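Local coordinates for protein beta-lactamase (Nostoc sp., PDB 6NHS) that probably hydrolyses the beta-lactam ring of penicillin-like antibiotics as a class D (serine) beta-lactamase, at residues 58-63 / 156-161; 214-219 / 231-236. All coordinates share one frame; numbering follows the deposited sequence.

Overall arrangement
Both contacts are buried in the chain, with centres about 10 Å apart, and they meet along one interface. Contact 1 ties two irregular segments together, the approach to helix 65-76 and the approach to helix 161-172, through a single antiparallel bridge and proline-rich apolar packing. Contact 2 is regular: two neighbouring strands of the six-stranded antiparallel sheet, joined as a hairpin, with four backbone hydrogen bonds. W216 and N233 of contact 2 form the seam. The indole NE1 of W216 donates, probably, to the carbonyl of L60, and the ring of F59 packs on N233, while P161 lies against A231.

Contact 1: residues 58-63 / 156-161; sequences SFLPAS and PLQITP. With FMT (formic acid), chain G.
F59 and I159 form an isolated antiparallel hydrogen-bonded pair, each N-H meeting the other's carbonyl oxygen, the shorter bond being I159 N to F59 O at 2.8 Å. The touching parts of the two segments run about 105° apart. Two CA-H...O contacts flank the bridge, the shorter from Q158 CA to F59 O at 3.2 Å. The first bond of the F59 side chain points away from segment 156-161, yet with CG beside its own backbone N (chi1 -54°) the ring edge passes P161 CD and the carbonyl oxygen of I159. P61 lies across the L157 side chain at about a right angle, CG to CD2 4.0 Å, and its CB rests on I159 CG2 at 3.9 Å. The same proline puts CD 3.3 Å from L157 O, a buried carbonyl for which the model offers no polar partner, and L60 CD2 adds a second carbon against this oxygen. At the other end S58 OG touches T160 CG2 at 3.4 Å, near a formate probably left from crystallisation. T160 OG1 is turned instead to the N-H of Q163, as the N-cap of helix 161-172. The segment 58-63 ends at S63, whose OG is hydrogen-bonded to K66 NZ; this fits the SxxK motif of serine beta-lactamases, with the serine at the start of helix 65-76, so the bridge lies just ahead of the probable active site.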
ATOM      1  N   SER A  58      -5.964   8.202 -11.043  1.00 33.94           N
ATOM      2  CA  SER A  58      -6.035   8.254  -9.586  1.00 33.21           C
ATOM      3  C   SER A  58      -7.130   7.336  -9.061  1.00 31.58           C
ATOM      4  O   SER A  58      -8.208   7.238  -9.655  1.00 32.10           O
ATOM      5  CB  SER A  58      -6.306   9.684  -9.107  1.00 35.28           C
ATOM      6  OG  SER A  58      -5.263  10.551  -9.495  1.00 41.98           O
ATOM      7  N   PHE A  59      -6.852   6.686  -7.929  1.00 28.21           N
ATOM      8  CA  PHE A  59      -7.801   5.806  -7.262  1.00 29.46           C
ATOM      9  C   PHE A  59      -7.691   5.999  -5.755  1.00 28.05           C
ATOM     10  O   PHE A  59      -6.643   6.401  -5.245  1.00 30.59           O
ATOM     11  CB  PHE A  59      -7.553   4.330  -7.605  1.00 26.64           C
ATOM     12  CG  PHE A  59      -7.526   4.046  -9.082  1.00 29.70           C
ATOM     13  CD1 PHE A  59      -8.683   3.693  -9.753  1.00 29.67           C
ATOM     14  CD2 PHE A  59      -6.339   4.132  -9.798  1.00 29.30           C
ATOM     15  CE1 PHE A  59      -8.658   3.426 -11.119  1.00 30.85           C
ATOM     16  CE2 PHE A  59      -6.312   3.876 -11.159  1.00 29.34           C
ATOM     17  CZ  PHE A  59      -7.473   3.522 -11.819  1.00 29.88           C
ATOM     18  N   LEU A  60      -8.786   5.718  -5.052  1.00 28.23           N
ATOM     19  CA  LEU A  60      -8.744   5.617  -3.600  1.00 31.30           C
ATOM     20  C   LEU A  60      -7.626   4.664  -3.181  1.00 30.45           C
ATOM     21  O   LEU A  60      -7.535   3.555  -3.721  1.00 32.11           O
ATOM     22  CB  LEU A  60     -10.079   5.104  -3.056  1.00 30.66           C
ATOM     23  CG  LEU A  60     -11.285   6.023  -3.223  1.00 34.19           C
ATOM     24  CD1 LEU A  60     -12.572   5.261  -2.924  1.00 33.36           C
ATOM     25  CD2 LEU A  60     -11.135   7.214  -2.287  1.00 35.42           C
ATOM     26  N   PRO A  61      -6.768   5.053  -2.235  1.00 30.04           N
ATOM     27  CA  PRO A  61      -5.671   4.153  -1.845  1.00 29.05           C
ATOM     28  C   PRO A  61      -6.127   2.960  -1.026  1.00 29.09           C
ATOM     29  O   PRO A  61      -5.459   1.916  -1.061  1.00 26.17           O
ATOM     30  CB  PRO A  61      -4.733   5.066  -1.039  1.00 28.64           C
ATOM     31  CG  PRO A  61      -5.575   6.194  -0.601  1.00 29.65           C
ATOM     32  CD  PRO A  61      -6.623   6.394  -1.649  1.00 32.15           C
ATOM     33  N   ALA A  62      -7.239   3.083  -0.299  1.00 29.79           N
ATOM     34  CA  ALA A  62      -7.716   2.044   0.604  1.00 29.73           C
ATOM     35  C   ALA A  62      -6.585   1.601   1.520  1.00 27.27           C
ATOM     36  O   ALA A  62      -5.804   2.435   1.989  1.00 28.67           O
ATOM     37  CB  ALA A  62      -8.294   0.857  -0.177  1.00 30.52           C
ATOM     38  N   SER A  63      -6.459   0.293   1.752  1.00 26.69           N
ATOM     39  CA  SER A  63      -5.487  -0.195   2.723  1.00 27.15           C
ATOM     40  C   SER A  63      -4.038   0.054   2.325  1.00 24.54           C
ATOM     41  O   SER A  63      -3.166  -0.085   3.187  1.00 23.68           O
ATOM     42  CB  SER A  63      -5.682  -1.694   2.978  1.00 31.76           C
ATOM     43  OG  SER A  63      -6.771  -1.908   3.860  1.00 40.06           O
ATOM     44  N   PRO A 156     -11.481  12.412   0.231  1.00 30.38           N
ATOM     45  CA  PRO A 156     -11.089  12.719  -1.148  1.00 29.87           C
ATOM     46  C   PRO A 156      -9.683  12.278  -1.556  1.00 31.01           C
ATOM     47  O   PRO A 156      -9.296  12.561  -2.686  1.00 31.29           O
ATOM     48  CB  PRO A 156     -11.189  14.246  -1.190  1.00 31.28           C
ATOM     49  CG  PRO A 156     -10.813  14.666   0.193  1.00 29.97           C
ATOM     50  CD  PRO A 156     -11.330  13.581   1.120  1.00 29.92           C
ATOM     51  N   LEU A 157      -8.935  11.611  -0.680  1.00 29.27           N
ATOM     52  CA  LEU A 157      -7.570  11.223  -1.026  1.00 30.23           C
ATOM     53  C   LEU A 157      -7.571  10.182  -2.139  1.00 31.17           C
ATOM     54  O   LEU A 157      -8.281   9.174  -2.063  1.00 31.45           O
ATOM     55  CB  LEU A 157      -6.834  10.670   0.196  1.00 28.27           C
ATOM     56  CG  LEU A 157      -5.365  10.306  -0.047  1.00 26.71           C
ATOM     57  CD1 LEU A 157      -4.586  11.555  -0.478  1.00 30.24           C
ATOM     58  CD2 LEU A 157      -4.732   9.672   1.199  1.00 24.54           C
ATOM     59  N   GLN A 158      -6.779  10.431  -3.181  1.00 30.24           N
ATOM     60  CA  GLN A 158      -6.579   9.460  -4.247  1.00 28.85           C
ATOM     61  C   GLN A 158      -5.102   9.441  -4.626  1.00 30.62           C
ATOM     62  O   GLN A 158      -4.342  10.354  -4.292  1.00 30.29           O
ATOM     63  CB  GLN A 158      -7.452   9.772  -5.469  1.00 33.64           C
ATOM     64  CG  GLN A 158      -8.957   9.746  -5.189  1.00 37.68           C
ATOM     65  CD  GLN A 158      -9.779   9.992  -6.439  1.00 44.56           C
ATOM     66  OE1 GLN A 158      -9.627   9.298  -7.434  1.00 44.30           O
ATOM     67  NE2 GLN A 158     -10.648  10.991  -6.393  1.00 49.44           N
ATOM     68  N   ILE A 159      -4.698   8.380  -5.326  1.00 27.64           N
ATOM     69  CA  ILE A 159      -3.304   8.211  -5.715  1.00 29.77           C
ATOM     70  C   ILE A 159      -3.249   7.382  -6.993  1.00 30.38           C
ATOM     71  O   ILE A 159      -4.076   6.493  -7.214  1.00 30.85           O
ATOM     72  CB  ILE A 159      -2.485   7.565  -4.565  1.00 28.27           C
ATOM     73  CG1 ILE A 159      -0.986   7.609  -4.857  1.00 26.42           C
ATOM     74  CG2 ILE A 159      -2.944   6.118  -4.299  1.00 27.54           C
ATOM     75  CD1 ILE A 159      -0.142   7.304  -3.651  1.00 25.16           C
ATOM     76  N   THR A 160      -2.273   7.704  -7.864  1.00 28.64           N
ATOM     77  CA  THR A 160      -2.043   6.923  -9.071  1.00 26.24           C
ATOM     78  C   THR A 160      -1.027   5.820  -8.798  1.00 26.16           C
ATOM     79  O   THR A 160      -0.254   5.896  -7.842  1.00 28.33           O
ATOM     80  CB  THR A 160      -1.527   7.819 -10.200  1.00 27.79           C
ATOM     81  OG1 THR A 160      -0.144   8.115  -9.969  1.00 27.65           O
ATOM     82  CG2 THR A 160      -2.329   9.133 -10.286  1.00 27.52           C
ATOM     83  N   PRO A 161      -0.997   4.773  -9.623  1.00 28.74           N
ATOM     84  CA  PRO A 161       0.065   3.762  -9.454  1.00 27.55           C
ATOM     85  C   PRO A 161       1.466   4.348  -9.572  1.00 27.53           C
ATOM     86  O   PRO A 161       2.355   3.963  -8.803  1.00 27.37           O
ATOM     87  CB  PRO A 161      -0.236   2.750 -10.569  1.00 28.17           C
ATOM     88  CG  PRO A 161      -1.706   2.895 -10.823  1.00 27.68           C
ATOM     89  CD  PRO A 161      -2.007   4.364 -10.615  1.00 28.55           C
TER
HETATM   90  C   FMT G 306      -5.015  12.277 -12.784  1.00 71.09           C
HETATM   91  O1  FMT G 306      -6.029  12.643 -12.196  1.00 70.68           O
HETATM   92  O2  FMT G 306      -4.073  11.710 -12.231  1.00 70.34           O

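Contact 2: residues 214-219 / 231-236; sequences IGWFVG and ATNIDI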
ATOM      1  N   ILE A 214     -11.937  -1.308  -6.692  1.00 36.65           N
ATOM      2  CA  ILE A 214     -10.554  -1.158  -7.130  1.00 35.79           C
ATOM      3  C   ILE A 214      -9.671  -2.031  -6.250  1.00 34.48           C
ATOM      4  O   ILE A 214      -9.759  -1.970  -5.017  1.00 33.77           O
ATOM      5  CB  ILE A 214     -10.103   0.312  -7.079  1.00 34.82           C
ATOM      6  CG1 ILE A 214     -10.968   1.162  -8.015  1.00 35.39           C
ATOM      7  CG2 ILE A 214      -8.619   0.435  -7.419  1.00 34.23           C
ATOM      8  CD1 ILE A 214     -10.840   0.786  -9.478  1.00 34.47           C
ATOM      9  N   GLY A 215      -8.823  -2.837  -6.880  1.00 32.76           N
ATOM     10  CA  GLY A 215      -7.875  -3.687  -6.176  1.00 29.46           C
ATOM     11  C   GLY A 215      -6.455  -3.139  -6.327  1.00 30.96           C
ATOM     12  O   GLY A 215      -6.076  -2.693  -7.404  1.00 30.36           O
ATOM     13  N   TRP A 216      -5.696  -3.197  -5.241  1.00 29.10           N
ATOM     14  CA  TRP A 216      -4.307  -2.761  -5.239  1.00 30.76           C
ATOM     15  C   TRP A 216      -3.397  -3.873  -4.732  1.00 29.89           C
ATOM     16  O   TRP A 216      -3.774  -4.653  -3.853  1.00 29.93           O
ATOM     17  CB  TRP A 216      -4.065  -1.577  -4.312  1.00 28.16           C
ATOM     18  CG  TRP A 216      -4.534  -0.212  -4.675  1.00 28.15           C
ATOM     19  CD1 TRP A 216      -5.618   0.439  -4.160  1.00 26.72           C
ATOM     20  CD2 TRP A 216      -3.872   0.724  -5.528  1.00 27.98           C
ATOM     21  NE1 TRP A 216      -5.692   1.712  -4.667  1.00 25.79           N
ATOM     22  CE2 TRP A 216      -4.632   1.913  -5.512  1.00 27.36           C
ATOM     23  CE3 TRP A 216      -2.724   0.664  -6.330  1.00 26.75           C
ATOM     24  CZ2 TRP A 216      -4.284   3.038  -6.269  1.00 28.09           C
ATOM     25  CZ3 TRP A 216      -2.375   1.784  -7.076  1.00 26.61           C
ATOM     26  CH2 TRP A 216      -3.158   2.955  -7.042  1.00 27.12           C
ATOM     27  N   PHE A 217      -2.166  -3.890  -5.248  1.00 28.82           N
ATOM     28  CA  PHE A 217      -1.038  -4.502  -4.546  1.00 28.57           C
ATOM     29  C   PHE A 217       0.192  -3.673  -4.891  1.00 31.73           C
ATOM     30  O   PHE A 217       0.576  -3.602  -6.063  1.00 27.84           O
ATOM     31  CB  PHE A 217      -0.847  -5.970  -4.941  1.00 28.85           C
ATOM     32  CG  PHE A 217       0.188  -6.704  -4.112  1.00 30.76           C
ATOM     33  CD1 PHE A 217       0.214  -6.575  -2.728  1.00 32.19           C
ATOM     34  CD2 PHE A 217       1.122  -7.534  -4.718  1.00 34.16           C
ATOM     35  CE1 PHE A 217       1.161  -7.252  -1.963  1.00 34.33           C
ATOM     36  CE2 PHE A 217       2.069  -8.224  -3.956  1.00 33.28           C
ATOM     37  CZ  PHE A 217       2.086  -8.081  -2.579  1.00 33.64           C
ATOM     38  N   VAL A 218       0.777  -3.005  -3.890  1.00 26.36           N
ATOM     39  CA  VAL A 218       1.931  -2.140  -4.109  1.00 25.51           C
ATOM     40  C   VAL A 218       3.026  -2.537  -3.133  1.00 25.50           C
ATOM     41  O   VAL A 218       2.757  -3.098  -2.068  1.00 25.51           O
ATOM     42  CB  VAL A 218       1.580  -0.635  -3.952  1.00 25.58           C
ATOM     43  CG1 VAL A 218       0.317  -0.306  -4.715  1.00 26.87           C
ATOM     44  CG2 VAL A 218       1.420  -0.264  -2.477  1.00 28.24           C
ATOM     45  N   GLY A 219       4.271  -2.262  -3.508  1.00 27.45           N
ATOM     46  CA  GLY A 219       5.387  -2.633  -2.648  1.00 25.99           C
ATOM     47  C   GLY A 219       6.680  -2.672  -3.440  1.00 28.51           C
ATOM     48  O   GLY A 219       6.835  -1.960  -4.431  1.00 28.19           O
ATOM     49  N   ALA A 231       3.465  -1.482  -8.539  1.00 31.44           N
ATOM     50  CA  ALA A 231       2.120  -1.039  -8.197  1.00 28.27           C
ATOM     51  C   ALA A 231       1.159  -1.710  -9.162  1.00 31.74           C
ATOM     52  O   ALA A 231       1.242  -1.495 -10.378  1.00 29.31           O
ATOM     53  CB  ALA A 231       1.982   0.488  -8.271  1.00 26.58           C
ATOM     54  N   THR A 232       0.265  -2.531  -8.617  1.00 30.19           N
ATOM     55  CA  THR A 232      -0.762  -3.222  -9.379  1.00 30.02           C
ATOM     56  C   THR A 232      -2.122  -2.627  -9.034  1.00 30.55           C
ATOM     57  O   THR A 232      -2.421  -2.372  -7.862  1.00 30.96           O
ATOM     58  CB  THR A 232      -0.745  -4.729  -9.080  1.00 29.51           C
ATOM     59  OG1 THR A 232       0.476  -5.300  -9.570  1.00 33.64           O
ATOM     60  CG2 THR A 232      -1.917  -5.426  -9.746  1.00 29.41           C
ATOM     61  N   ASN A 233      -2.941  -2.400 -10.057  1.00 29.13           N
ATOM     62  CA  ASN A 233      -4.247  -1.777  -9.879  1.00 30.69           C
ATOM     63  C   ASN A 233      -5.226  -2.459 -10.819  1.00 32.23           C
ATOM     64  O   ASN A 233      -4.991  -2.490 -12.030  1.00 32.80           O
ATOM     65  CB  ASN A 233      -4.175  -0.273 -10.167  1.00 29.06           C
ATOM     66  CG  ASN A 233      -5.458   0.445  -9.832  1.00 29.18           C
ATOM     67  OD1 ASN A 233      -6.427   0.388 -10.586  1.00 31.59           O
ATOM     68  ND2 ASN A 233      -5.471   1.135  -8.691  1.00 29.53           N
ATOM     69  N   ILE A 234      -6.311  -3.018 -10.272  1.00 32.16           N
ATOM     70  CA  ILE A 234      -7.257  -3.787 -11.074  1.00 33.93           C
ATOM     71  C   ILE A 234      -8.690  -3.400 -10.730  1.00 35.06           C
ATOM     72  O   ILE A 234      -8.975  -2.835  -9.672  1.00 34.85           O
ATOM     73  CB  ILE A 234      -7.085  -5.313 -10.882  1.00 35.34           C
ATOM     74  CG1 ILE A 234      -7.504  -5.716  -9.461  1.00 35.07           C
ATOM     75  CG2 ILE A 234      -5.660  -5.736 -11.166  1.00 33.11           C
ATOM     76  CD1 ILE A 234      -7.691  -7.223  -9.274  1.00 38.61           C
ATOM     77  N   ASP A 235      -9.597  -3.734 -11.648  1.00 33.60           N
ATOM     78  CA  ASP A 235     -11.021  -3.755 -11.347  1.00 35.47           C
ATOM     79  C   ASP A 235     -11.373  -5.044 -10.611  1.00 38.54           C
ATOM     80  O   ASP A 235     -10.933  -6.132 -10.993  1.00 39.30           O
ATOM     81  CB  ASP A 235     -11.853  -3.675 -12.630  1.00 36.92           C
ATOM     82  CG  ASP A 235     -11.757  -2.328 -13.323  1.00 37.06           C
ATOM     83  OD1 ASP A 235     -11.152  -1.389 -12.765  1.00 36.67           O
ATOM     84  OD2 ASP A 235     -12.302  -2.218 -14.439  1.00 41.52           O
ATOM     85  N   ILE A 236     -12.184  -4.924  -9.564  1.00 38.77           N
ATOM     86  CA  ILE A 236     -12.736  -6.079  -8.861  1.00 38.94           C
ATOM     87  C   ILE A 236     -14.243  -6.066  -9.077  1.00 41.41           C
ATOM     88  O   ILE A 236     -14.944  -5.177  -8.577  1.00 41.23           O
ATOM     89  CB  ILE A 236     -12.387  -6.067  -7.366  1.00 36.98           C
ATOM     90  CG1 ILE A 236     -10.883  -6.243  -7.169  1.00 35.40           C
ATOM     91  CG2 ILE A 236     -13.154  -7.166  -6.624  1.00 39.74           C
ATOM     92  CD1 ILE A 236     -10.457  -6.220  -5.716  1.00 35.12           C
TER
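N233 sets its amide nitrogen over one face of the W216 indole: ND2 sits 3.2 Å above the ring plane, offset toward the rim, with the amide and ring planes 85° apart. The closest ring atom is CZ2, 3.3 Å from ND2, while W216 NE1 is hydrogen-bonded to L60 O. With CG anti to the backbone N (chi1 -173°), the N233 side chain leans toward the neighbouring strand, where ND2 also meets I214 CG2 at 3.5 Å; its OD1 is held by R54 NE. On the same face I214 CD1 approaches D235 OD1, a carboxylate oxygen in a salt bridge with R54, and V218 CG1 packs on A231 CB. The other face carries F217, T232 and I234. There G215 has no side chain, and I236 CD1 lies 3.6 Å from its CA, with I234 CG1 also near. Between the two faces, the strands are hydrogen-bonded at F217 with T232 and at G215 with I234, where G215 N to I234 O is nearly straight (2.8 Å, 176°). Strands 213-223 and 226-236 form a beta hairpin inside the six-stranded antiparallel sheet, between strands 198-207 and 35-41. Helix 239-255 covers the F217, T232 and I234 face, with T249 hydrogen-bonded to T232 OG1; P161 and Q164 of helix 161-172 cover W216, with Q164 also on V218; F59, from the loop before helix 65-76, meets I214.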